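Local coordinates for UDP-L-Rhamnose Synthase (PDB 7JID), which is a mimivirus UDP-L-rhamnose synthase that binds NADP and UDP-rhamnose, and probably makes this nucleotide sugar in an NADPH-dependent reduction, at residues 4-9 with 52-57; 59-64 with 83-88; 165-170 with 193-198. One frame throughout, in Å; residues are numbered along the deposited sequence. Where two conformers were deposited one is given.

Interaction 1. Residues 4-9 with 52-57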
loop_
_atom_site.group_PDB
_atom_site.type_symbol
_atom_site.label_atom_id
_atom_site.label_comp_id
_atom_site.label_asym_id
_atom_site.label_seq_id
_atom_site.Cartn_x
_atom_site.Cartn_y
_atom_site.Cartn_z
ATOM N N MET A 4 20.039 -4.156 -27.064
ATOM C CA MET A 4 18.964 -3.194 -26.643
ATOM C C MET A 4 19.432 -2.359 -25.442
ATOM O O MET A 4 20.516 -2.627 -24.901
ATOM C CB MET A 4 17.677 -3.934 -26.258
ATOM C CG MET A 4 17.028 -4.701 -27.394
ATOM S SD MET A 4 15.505 -5.545 -26.944
ATOM C CE MET A 4 16.060 -6.352 -25.441
ATOM N N LYS A 5 18.607 -1.396 -25.026
ATOM C CA LYS A 5 18.879 -0.457 -23.902
ATOM C C LYS A 5 17.988 -0.824 -22.710
ATOM O O LYS A 5 16.767 -0.817 -22.878
ATOM C CB LYS A 5 18.601 0.988 -24.320
ATOM C CG LYS A 5 19.115 2.015 -23.326
ATOM C CD LYS A 5 18.736 3.427 -23.651
ATOM C CE LYS A 5 19.605 4.028 -24.732
ATOM N NZ LYS A 5 19.547 5.506 -24.664
ATOM N N TRP A 6 18.611 -1.130 -21.572
ATOM C CA TRP A 6 17.931 -1.636 -20.352
ATOM C C TRP A 6 18.118 -0.621 -19.230
ATOM O O TRP A 6 19.298 -0.372 -18.821
ATOM C CB TRP A 6 18.499 -2.990 -19.944
ATOM C CG TRP A 6 18.394 -4.094 -20.952
ATOM C CD1 TRP A 6 19.067 -4.181 -22.138
ATOM C CD2 TRP A 6 17.640 -5.312 -20.836
ATOM N NE1 TRP A 6 18.735 -5.329 -22.797
ATOM C CE2 TRP A 6 17.895 -6.079 -21.997
ATOM C CE3 TRP A 6 16.792 -5.857 -19.859
ATOM C CZ2 TRP A 6 17.319 -7.331 -22.217
ATOM C CZ3 TRP A 6 16.189 -7.070 -20.103
ATOM C CH2 TRP A 6 16.485 -7.825 -21.236
ATOM N N LEU A 7 17.021 -0.026 -18.774
ATOM C CA LEU A 7 17.057 0.905 -17.633
ATOM C C LEU A 7 16.793 0.096 -16.354
ATOM O O LEU A 7 15.718 -0.497 -16.289
ATOM C CB LEU A 7 15.998 1.987 -17.830
ATOM C CG LEU A 7 15.874 2.981 -16.681
ATOM C CD1 LEU A 7 17.184 3.722 -16.468
ATOM C CD2 LEU A 7 14.743 3.933 -16.921
ATOM N N ILE A 8 17.740 0.119 -15.435
ATOM C CA ILE A 8 17.697 -0.744 -14.217
ATOM C C ILE A 8 17.535 0.146 -12.987
ATOM O O ILE A 8 18.471 0.885 -12.639
ATOM C CB ILE A 8 18.944 -1.642 -14.119
ATOM C CG1 ILE A 8 19.241 -2.421 -15.414
ATOM C CG2 ILE A 8 18.819 -2.574 -12.906
ATOM C CD1 ILE A 8 18.082 -3.240 -15.932
ATOM N N PHE A 9 16.436 -0.061 -12.284
ATOM C CA PHE A 9 16.188 0.494 -10.937
ATOM C C PHE A 9 16.686 -0.521 -9.908
ATOM O O PHE A 9 16.410 -1.715 -10.095
ATOM C CB PHE A 9 14.697 0.742 -10.743
ATOM C CG PHE A 9 14.206 1.958 -11.483
ATOM C CD1 PHE A 9 14.117 3.197 -10.869
ATOM C CD2 PHE A 9 13.839 1.852 -12.817
ATOM C CE1 PHE A 9 13.702 4.309 -11.582
ATOM C CE2 PHE A 9 13.411 2.963 -13.525
ATOM C CZ PHE A 9 13.330 4.193 -12.900
ATOM N N PRO A 52 14.332 3.663 -22.931
ATOM C CA PRO A 52 14.871 2.311 -22.856
ATOM C C PRO A 52 13.935 1.356 -23.596
ATOM O O PRO A 52 12.765 1.640 -23.715
ATOM C CB PRO A 52 14.834 1.987 -21.356
ATOM C CG PRO A 52 13.670 2.830 -20.861
ATOM C CD PRO A 52 13.738 4.123 -21.663
ATOM N N ASP A 53 14.479 0.211 -24.033
ATOM C CA ASP A 53 13.711 -0.901 -24.635
ATOM C C ASP A 53 13.107 -1.780 -23.536
ATOM O O ASP A 53 12.058 -2.368 -23.762
ATOM C CB ASP A 53 14.611 -1.742 -25.545
ATOM C CG ASP A 53 15.205 -0.915 -26.681
ATOM O OD1 ASP A 53 14.406 -0.470 -27.492
ATOM O OD2 ASP A 53 16.420 -0.664 -26.660
ATOM N N ARG A 54 13.763 -1.790 -22.386
ATOM C CA ARG A 54 13.331 -2.627 -21.242
ATOM C C ARG A 54 13.592 -1.829 -19.978
ATOM O O ARG A 54 14.671 -1.195 -19.871
ATOM C CB ARG A 54 14.114 -3.941 -21.187
ATOM C CG ARG A 54 13.951 -4.895 -22.363
ATOM C CD ARG A 54 12.516 -5.340 -22.619
ATOM N NE ARG A 54 12.538 -6.325 -23.699
ATOM C CZ ARG A 54 12.463 -6.010 -25.004
ATOM N NH1 ARG A 54 12.345 -4.740 -25.362
ATOM N NH2 ARG A 54 12.561 -6.957 -25.926
ATOM N N VAL A 55 12.704 -1.965 -19.001
ATOM C CA VAL A 55 12.944 -1.469 -17.622
ATOM C C VAL A 55 12.896 -2.673 -16.673
ATOM O O VAL A 55 12.051 -3.551 -16.859
ATOM C CB VAL A 55 11.916 -0.387 -17.257
ATOM C CG1 VAL A 55 12.091 0.099 -15.831
ATOM C CG2 VAL A 55 12.012 0.790 -18.234
ATOM N N MET A 56 13.776 -2.671 -15.702
ATOM C CA MET A 56 13.720 -3.713 -14.637
ATOM C C MET A 56 13.779 -3.051 -13.273
ATOM O O MET A 56 14.479 -2.059 -13.096
ATOM C CB MET A 56 14.839 -4.747 -14.762
ATOM C CG MET A 56 15.049 -5.279 -16.187
ATOM S SD MET A 56 16.220 -6.670 -16.286
ATOM C CE MET A 56 15.073 -7.994 -15.907
ATOM N N SER A 57 13.066 -3.657 -12.334
ATOM C CA SER A 57 12.955 -3.213 -10.934
ATOM C C SER A 57 13.563 -4.283 -10.013
ATOM O O SER A 57 12.964 -5.373 -9.864
ATOM C CB SER A 57 11.538 -2.923 -10.539
ATOM O OG SER A 57 11.495 -2.512 -9.170
#
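Leu7 ties strand 5-9 to strand 54-57 through both its backbone atoms: its N bonds to Arg54 O and its O accepts Met56 N, after which Phe9 N donates to Met56 O. Nearer the N terminus Lys5 O accepts twice, from Asp53 N at 2.8 Å and Arg54 N at 3.2 Å. Asp53 answers with its carboxylate, OD2 using its anti lone pair for Lys5 N at 2.8 Å, so the N and O of Lys5 are both held.

Packing on one side of the sheet centres on Trp6. Arg54 CG, set beside its backbone N by chi1 (-63°), lies over a face of the indole, a CH-pi contact 3.8 Å from the centroid of the six-membered ring. Met56 SD makes an oblique Met-aromatic contact with Trp6 CE3 at 3.7 Å. Met4 CE sits above the Arg54 guanidinium, 3.6 Å from CZ, while NE and NH2 of that group bond to Ala206 O and Arg207 O. On the reverse side Leu7 CB packs on Pro52 CB, and the edge of Phe9 meets Val55 CG1.

Adjacent parallel first and third strands, in a six-stranded sheet of order 2-1-3-4-5-6, belong to the central sheet of a Rossmann-type NADP-binding fold.

Interaction 2. Residues 59-64 with 83-88. With NAP (NADP nicotinamide-adenine-dinucleotide phosphate), chain D.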
loop_
_atom_site.group_PDB
_atom_site.type_symbol
_atom_site.label_atom_id
_atom_site.label_comp_id
_atom_site.label_asym_id
_atom_site.label_seq_id
_atom_site.Cartn_x
_atom_site.Cartn_y
_atom_site.Cartn_z
ATOM N N ILE A 59 14.220 -3.284 -6.698
ATOM C CA ILE A 59 14.174 -2.343 -5.555
ATOM C C ILE A 59 13.355 -2.985 -4.438
ATOM O O ILE A 59 12.430 -3.786 -4.686
ATOM C CB ILE A 59 13.626 -0.952 -5.899
ATOM C CG1 ILE A 59 12.126 -1.005 -6.198
ATOM C CG2 ILE A 59 14.449 -0.327 -7.026
ATOM C CD1 ILE A 59 11.481 0.325 -6.503
ATOM N N GLY A 60 13.598 -2.465 -3.248
ATOM C CA GLY A 60 12.763 -2.740 -2.069
ATOM C C GLY A 60 13.492 -2.395 -0.801
ATOM O O GLY A 60 14.670 -1.994 -0.857
ATOM N N ARG A 61 12.804 -2.565 0.308
ATOM C CA ARG A 61 13.355 -2.221 1.632
ATOM C C ARG A 61 13.228 -3.466 2.489
ATOM O O ARG A 61 12.107 -3.856 2.786
ATOM C CB ARG A 61 12.674 -0.975 2.199
ATOM C CG ARG A 61 13.350 -0.433 3.448
ATOM C CD ARG A 61 14.708 0.204 3.207
ATOM N NE ARG A 61 14.719 0.977 1.979
ATOM C CZ ARG A 61 15.791 1.358 1.306
ATOM N NH1 ARG A 61 15.661 2.000 0.154
ATOM N NH2 ARG A 61 17.005 1.076 1.759
ATOM N N THR A 62 14.353 -4.126 2.742
ATOM C CA THR A 62 14.361 -5.528 3.252
ATOM C C THR A 62 15.353 -5.718 4.393
ATOM O O THR A 62 15.453 -6.867 4.879
ATOM C CB THR A 62 14.667 -6.526 2.147
ATOM O OG1 THR A 62 15.995 -6.282 1.652
ATOM C CG2 THR A 62 13.595 -6.486 1.074
ATOM N N HIS A 63 16.019 -4.643 4.773
ATOM C CA HIS A 63 17.067 -4.606 5.832
ATOM C C HIS A 63 17.458 -3.154 5.994
ATOM O O HIS A 63 17.207 -2.336 5.070
ATOM C CB HIS A 63 18.313 -5.435 5.455
ATOM C CG HIS A 63 18.967 -4.970 4.202
ATOM N ND1 HIS A 63 20.102 -4.160 4.200
ATOM C CD2 HIS A 63 18.639 -5.167 2.912
ATOM C CE1 HIS A 63 20.430 -3.890 2.951
ATOM N NE2 HIS A 63 19.532 -4.470 2.138
ATOM N N GLY A 64 18.223 -2.877 7.025
ATOM C CA GLY A 64 18.706 -1.509 7.243
ATOM C C GLY A 64 19.480 -1.460 8.540
ATOM O O GLY A 64 19.823 -2.507 9.090
ATOM N N VAL A 83 6.015 0.980 2.679
ATOM C CA VAL A 83 5.048 1.177 1.563
ATOM C C VAL A 83 5.770 1.896 0.421
ATOM O O VAL A 83 5.513 1.581 -0.738
ATOM C CB VAL A 83 3.806 1.933 2.055
ATOM C CG1 VAL A 83 2.827 2.114 0.909
ATOM C CG2 VAL A 83 3.154 1.135 3.173
ATOM N N LYS A 84 6.644 2.859 0.731
ATOM C CA LYS A 84 7.331 3.663 -0.307
ATOM C C LYS A 84 8.095 2.705 -1.243
ATOM O O LYS A 84 8.000 2.838 -2.509
ATOM C CB LYS A 84 8.327 4.630 0.339
ATOM C CG LYS A 84 9.104 5.479 -0.661
ATOM C CD LYS A 84 10.353 6.140 -0.103
ATOM C CE LYS A 84 10.096 6.977 1.114
ATOM N NZ LYS A 84 11.422 7.264 1.724
ATOM N N ASP A 85 8.943 1.842 -0.689
ATOM C CA ASP A 85 9.916 1.089 -1.494
ATOM C C ASP A 85 9.307 -0.209 -1.988
ATOM O O ASP A 85 9.779 -0.708 -3.012
ATOM C CB ASP A 85 11.220 0.898 -0.713
ATOM C CG ASP A 85 11.940 2.196 -0.372
ATOM O OD1 ASP A 85 11.752 3.212 -1.088
ATOM O OD2 ASP A 85 12.729 2.184 0.625
ATOM N N ASN A 86 8.395 -0.816 -1.210
ATOM C CA ASN A 86 7.936 -2.196 -1.453
ATOM C C ASN A 86 6.567 -2.198 -2.145
ATOM O O ASN A 86 6.162 -3.304 -2.543
ATOM C CB ASN A 86 7.854 -2.995 -0.148
ATOM C CG ASN A 86 9.221 -3.234 0.429
ATOM O OD1 ASN A 86 10.176 -3.436 -0.314
ATOM N ND2 ASN A 86 9.293 -3.369 1.764
ATOM N N LEU A 87 5.899 -1.035 -2.264
ATOM C CA LEU A 87 4.619 -0.963 -3.004
ATOM C C LEU A 87 4.614 0.270 -3.896
ATOM O O LEU A 87 4.404 0.128 -5.134
ATOM C CB LEU A 87 3.463 -0.964 -2.002
ATOM C CG LEU A 87 2.069 -1.093 -2.605
ATOM C CD1 LEU A 87 1.151 -1.750 -1.592
ATOM C CD2 LEU A 87 1.533 0.267 -3.032
ATOM N N TYR A 88 4.660 1.473 -3.316
ATOM C CA TYR A 88 4.470 2.696 -4.120
ATOM C C TYR A 88 5.460 2.792 -5.282
ATOM O O TYR A 88 4.998 3.045 -6.451
ATOM C CB TYR A 88 4.466 3.953 -3.251
ATOM C CG TYR A 88 4.108 5.197 -4.030
ATOM C CD1 TYR A 88 2.813 5.393 -4.498
ATOM C CD2 TYR A 88 5.072 6.094 -4.419
ATOM C CE1 TYR A 88 2.476 6.501 -5.256
ATOM C CE2 TYR A 88 4.746 7.218 -5.178
ATOM C CZ TYR A 88 3.448 7.404 -5.629
ATOM O OH TYR A 88 3.145 8.463 -6.436
HETATM P PA NAP D . 19.284 -4.753 -1.869
HETATM O O1A NAP D . 20.728 -5.177 -2.012
HETATM O O2A NAP D . 18.868 -4.009 -0.638
HETATM O O5B NAP D . 19.026 -3.910 -3.185
HETATM C C5B NAP D . 17.887 -3.053 -3.283
HETATM C C4B NAP D . 18.128 -1.798 -4.108
HETATM O O4B NAP D . 16.922 -1.074 -4.310
HETATM C C3B NAP D . 19.112 -0.903 -3.366
HETATM O O3B NAP D . 20.100 -0.586 -4.375
HETATM C C2B NAP D . 18.249 0.296 -2.994
HETATM O O2B NAP D . 18.999 1.461 -3.166
HETATM C C1B NAP D . 17.138 0.298 -4.042
HETATM N N9A NAP D . 15.895 0.978 -3.735
HETATM C C8A NAP D . 15.079 0.738 -2.718
HETATM N N7A NAP D . 14.005 1.528 -2.780
HETATM C C5A NAP D . 14.149 2.304 -3.863
HETATM C C6A NAP D . 13.386 3.344 -4.435
HETATM N N6A NAP D . 12.259 3.698 -3.861
HETATM N N1A NAP D . 13.896 3.934 -5.571
HETATM C C2A NAP D . 15.046 3.503 -6.106
HETATM N N3A NAP D . 15.844 2.536 -5.627
HETATM C C4A NAP D . 15.387 1.917 -4.504
HETATM O O3 NAP D . 18.201 -5.939 -1.992
HETATM P PN NAP D . 18.204 -7.166 -3.057
HETATM O O1N NAP D . 18.202 -8.350 -2.104
HETATM O O2N NAP D . 19.074 -7.009 -4.232
HETATM O O5D NAP D . 16.690 -7.109 -3.517
HETATM C C5D NAP D . 16.089 -6.492 -4.647
HETATM C C4D NAP D . 14.566 -6.354 -4.354
HETATM O O4D NAP D . 13.880 -7.065 -5.335
HETATM C C3D NAP D . 14.255 -7.029 -3.035
HETATM O O3D NAP D . 12.887 -6.746 -2.557
HETATM C C2D NAP D . 14.586 -8.439 -3.580
HETATM O O2D NAP D . 14.150 -9.592 -2.847
HETATM C C1D NAP D . 13.941 -8.441 -4.940
HETATM P P2B NAP D . 19.243 2.466 -1.962
HETATM O O1X NAP D . 20.287 1.922 -1.086
HETATM O O2X NAP D . 19.797 3.622 -2.816
HETATM O O3X NAP D . 17.969 2.828 -1.191
HETATM O O HOH W 1 9.788 -3.325 -4.149
#
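Arg61 and Asp85 meet with their flat groups turned 59° apart, in a side-on salt bridge in which NE and NH1 share one carboxylate oxygen. NE reaches Asp85 OD2 at 2.7 Å on its anti side, and NH1 comes to the same atom at 3.0 Å from well above the carboxylate plane. Both approach over the same face, and for both OD2 lies close to the guanidinium plane. The arginine folds back to do this, its chain bent at chi2 (70°) and again at chi3. NH1 then continues outward in an almost straight bond, 177° at the hydrogen, to O3X of the NADP 2'-phosphate at 2.8 Å.

Asp85 is turned the other way with its second oxygen, OD1, which accepts the adenine amino group N6A at 2.9 Å. Ile59 packs over one face of the adenine, CG2 being 3.5 Å from NADP C4A.

Asn86, the next residue of the helix, presents its amide to the backbone of Arg61: OD1 receives Arg61 N at 2.8 Å, and ND2 gives a hydrogen to Arg61 O, which lies in the amide plane. Asn82 OD1 takes up ND2 as well. A water links Ile59 O with Asp85 O. Farther along the loop, the edge of the His63 ring bonds through NE2 to the diphosphate oxygen O2A.

The chemistry implies a chain of polar contacts from the adenine amino group through Asp85 and Arg61 to the 2'-phosphate: the carboxylate reads the amino group and probably steadies the arginine, whose own partner is the phosphate that distinguishes NADP from NAD.

Interaction 3. Residues 165-170 with 193-198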
loop_
_atom_site.group_PDB
_atom_site.type_symbol
_atom_site.label_atom_id
_atom_site.label_comp_id
_atom_site.label_asym_id
_atom_site.label_seq_id
_atom_site.Cartn_x
_atom_site.Cartn_y
_atom_site.Cartn_z
ATOM N N PRO A 165 16.509 -16.143 -1.922
ATOM C CA PRO A 165 17.487 -16.253 -2.989
ATOM C C PRO A 165 18.886 -16.677 -2.529
ATOM O O PRO A 165 19.337 -16.269 -1.448
ATOM C CB PRO A 165 17.577 -14.846 -3.581
ATOM C CG PRO A 165 16.924 -13.947 -2.578
ATOM C CD PRO A 165 15.903 -14.809 -1.833
ATOM N N ILE A 166 19.516 -17.550 -3.329
ATOM C CA ILE A 166 20.834 -18.188 -3.064
ATOM C C ILE A 166 21.800 -17.846 -4.201
ATOM O O ILE A 166 21.358 -17.823 -5.344
ATOM C CB ILE A 166 20.658 -19.702 -2.953
ATOM C CG1 ILE A 166 19.860 -20.109 -1.706
ATOM C CG2 ILE A 166 21.997 -20.434 -3.000
ATOM C CD1 ILE A 166 19.248 -21.471 -1.825
ATOM N N THR A 167 23.025 -17.495 -3.865
ATOM C CA THR A 167 24.125 -17.415 -4.850
ATOM C C THR A 167 25.252 -18.349 -4.434
ATOM O O THR A 167 25.392 -18.620 -3.218
ATOM C CB THR A 167 24.611 -15.969 -5.004
ATOM O OG1 THR A 167 24.972 -15.473 -3.707
ATOM C CG2 THR A 167 23.574 -15.101 -5.688
ATOM N N ILE A 168 26.022 -18.806 -5.412
ATOM C CA ILE A 168 27.267 -19.591 -5.196
ATOM C C ILE A 168 28.223 -18.704 -4.402
ATOM O O ILE A 168 28.729 -19.147 -3.368
ATOM C CB ILE A 168 27.871 -20.038 -6.538
ATOM C CG1 ILE A 168 26.932 -20.965 -7.312
ATOM C CG2 ILE A 168 29.252 -20.632 -6.299
ATOM C CD1 ILE A 168 27.197 -21.002 -8.819
ATOM N N GLU A 169 28.392 -17.470 -4.842
ATOM C CA GLU A 169 29.248 -16.505 -4.096
ATOM C C GLU A 169 28.580 -16.214 -2.744
ATOM O O GLU A 169 27.414 -15.878 -2.751
ATOM C CB GLU A 169 29.424 -15.216 -4.901
ATOM C CG GLU A 169 30.543 -14.342 -4.351
ATOM C CD GLU A 169 30.739 -13.004 -5.045
ATOM O OE1 GLU A 169 30.183 -12.807 -6.138
ATOM O OE2 GLU A 169 31.438 -12.167 -4.484
ATOM N N GLN A 170 29.331 -16.228 -1.643
ATOM C CA GLN A 170 28.805 -15.880 -0.304
ATOM C C GLN A 170 28.481 -14.379 -0.280
ATOM O O GLN A 170 29.227 -13.582 -0.911
ATOM C CB GLN A 170 29.824 -16.290 0.760
ATOM C CG GLN A 170 29.877 -17.792 0.950
ATOM C CD GLN A 170 28.723 -18.190 1.837
ATOM O OE1 GLN A 170 27.580 -18.284 1.398
ATOM N NE2 GLN A 170 28.995 -18.305 3.124
ATOM N N THR A 193 15.034 -19.857 -4.647
ATOM C CA THR A 193 15.508 -19.360 -5.961
ATOM C C THR A 193 17.028 -19.374 -5.979
ATOM O O THR A 193 17.629 -18.622 -5.216
ATOM C CB THR A 193 15.015 -17.936 -6.208
ATOM O OG1 THR A 193 13.587 -17.901 -6.185
ATOM C CG2 THR A 193 15.424 -17.416 -7.572
ATOM N N ILE A 194 17.634 -20.201 -6.851
ATOM C CA ILE A 194 19.090 -20.142 -7.085
ATOM C C ILE A 194 19.358 -19.098 -8.172
ATOM O O ILE A 194 18.994 -19.331 -9.322
ATOM C CB ILE A 194 19.692 -21.510 -7.428
ATOM C CG1 ILE A 194 19.428 -22.505 -6.277
ATOM C CG2 ILE A 194 21.177 -21.302 -7.686
ATOM C CD1 ILE A 194 19.820 -23.886 -6.602
ATOM N N LEU A 195 19.870 -17.935 -7.774
ATOM C CA LEU A 195 19.951 -16.785 -8.705
ATOM C C LEU A 195 20.945 -17.096 -9.823
ATOM O O LEU A 195 20.684 -16.667 -10.935
ATOM C CB LEU A 195 20.351 -15.518 -7.936
ATOM C CG LEU A 195 19.266 -14.914 -7.058
ATOM C CD1 LEU A 195 19.818 -13.728 -6.292
ATOM C CD2 LEU A 195 18.045 -14.504 -7.866
ATOM N N ASP A 196 22.018 -17.845 -9.554
ATOM C CA ASP A 196 22.984 -18.182 -10.628
ATOM C C ASP A 196 22.263 -18.908 -11.772
ATOM O O ASP A 196 22.562 -18.660 -12.923
ATOM C CB ASP A 196 24.164 -18.975 -10.091
ATOM C CG ASP A 196 24.846 -18.280 -8.950
ATOM O OD1 ASP A 196 25.864 -17.594 -9.204
ATOM O OD2 ASP A 196 24.387 -18.422 -7.799
ATOM N N GLN A 197 21.298 -19.759 -11.447
ATOM C CA GLN A 197 20.539 -20.561 -12.416
ATOM C C GLN A 197 19.390 -19.764 -13.023
ATOM O O GLN A 197 19.065 -19.987 -14.225
ATOM C CB GLN A 197 20.069 -21.847 -11.726
ATOM C CG GLN A 197 21.239 -22.759 -11.435
ATOM C CD GLN A 197 20.899 -23.874 -10.480
ATOM O OE1 GLN A 197 19.724 -24.164 -10.269
ATOM N NE2 GLN A 197 21.938 -24.486 -9.915
ATOM N N MET A 198 18.753 -18.881 -12.264
ATOM C CA MET A 198 17.447 -18.359 -12.709
ATOM C C MET A 198 17.578 -16.911 -13.217
ATOM O O MET A 198 16.666 -16.477 -13.889
ATOM C CB MET A 198 16.403 -18.551 -11.609
ATOM C CG MET A 198 16.269 -20.014 -11.247
ATOM S SD MET A 198 14.789 -20.408 -10.267
ATOM C CE MET A 198 13.533 -20.167 -11.525
HETATM O O HOH W 2 27.495 -16.370 -7.356
#
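Ile166 and the stretch around Thr193 and Leu195 exchange backbone bonds in both directions: Ile166 N gives its hydrogen to Thr193 O at 2.9 Å, and Ile166 O accepts Leu195 N, also at 2.9 Å. Thr193 O is approached besides by Pro165 CA in a CA-H...O contact of 3.3 Å. The N-H of Ile194, the residue between the two bonded ones, is taken by Asn218 OD1, and Thr193 OG1 serves Phe216 O and Arg163 N. Thr167 N is met by Ser174 OG.

The pairing amounts to a single beta bridge, Ile166 with Ile194, made just where segment 193-198 turns into helix 195-207; Ile194 is the N-cap residue. The loop that follows strand 157-162, the fifth strand of the Rossmann sheet, is thereby joined to the start of this helix. Pro165 also touches the bound UDP-rhamnose, which places this join beside the nucleotide-sugar pocket.

Asp196, in the first helical turn, carries the next bonds. With CG beside its own backbone N (chi1 -54°), its carboxylate extends to the loop, and OD2 accepts Ile168 N at 2.9 Å from the syn side, the donor standing 32° out of the carboxylate plane. OD1 takes a hydrogen from a water at 2.8 Å, and that water in turn accepts Glu169 N. The start of the helix would be expected to favour this negative charge. Ile168 folds its CD1 against the carboxylate carbon, 3.6 Å from Asp196 CG. Thr167 turns its hydroxyl away from the helix: OG1 donates to Glu169 O at 2.7 Å, in the carbonyl plane, while its methyl CG2 faces Leu195 CB. Leu195 CD1 rests on Pro165 CB at 3.7 Å, and Met18 of helix 14-25 packs on both Leu195 and Thr167.

From the N terminus the three contacts follow one another in series, none nesting in or crossing another. Interaction 1 closes a 42-residue excursion through helix 14-25, strand 29-32 and helix 40-50, setting the third strand beside the first. The chain then leaves strand 54-57 straight into interaction 2, which closes 18 residues between the cofactor loop and helix 79-99; the two contacts touch where Ile59 packs against the backbone of Phe9. Interaction 3 closes 22 residues, from the loop after strand 157-162 to the start of helix 195-207. Its nearest atoms stay about 9 Å from either of the others, and it lies across the chain's centre from interaction 2.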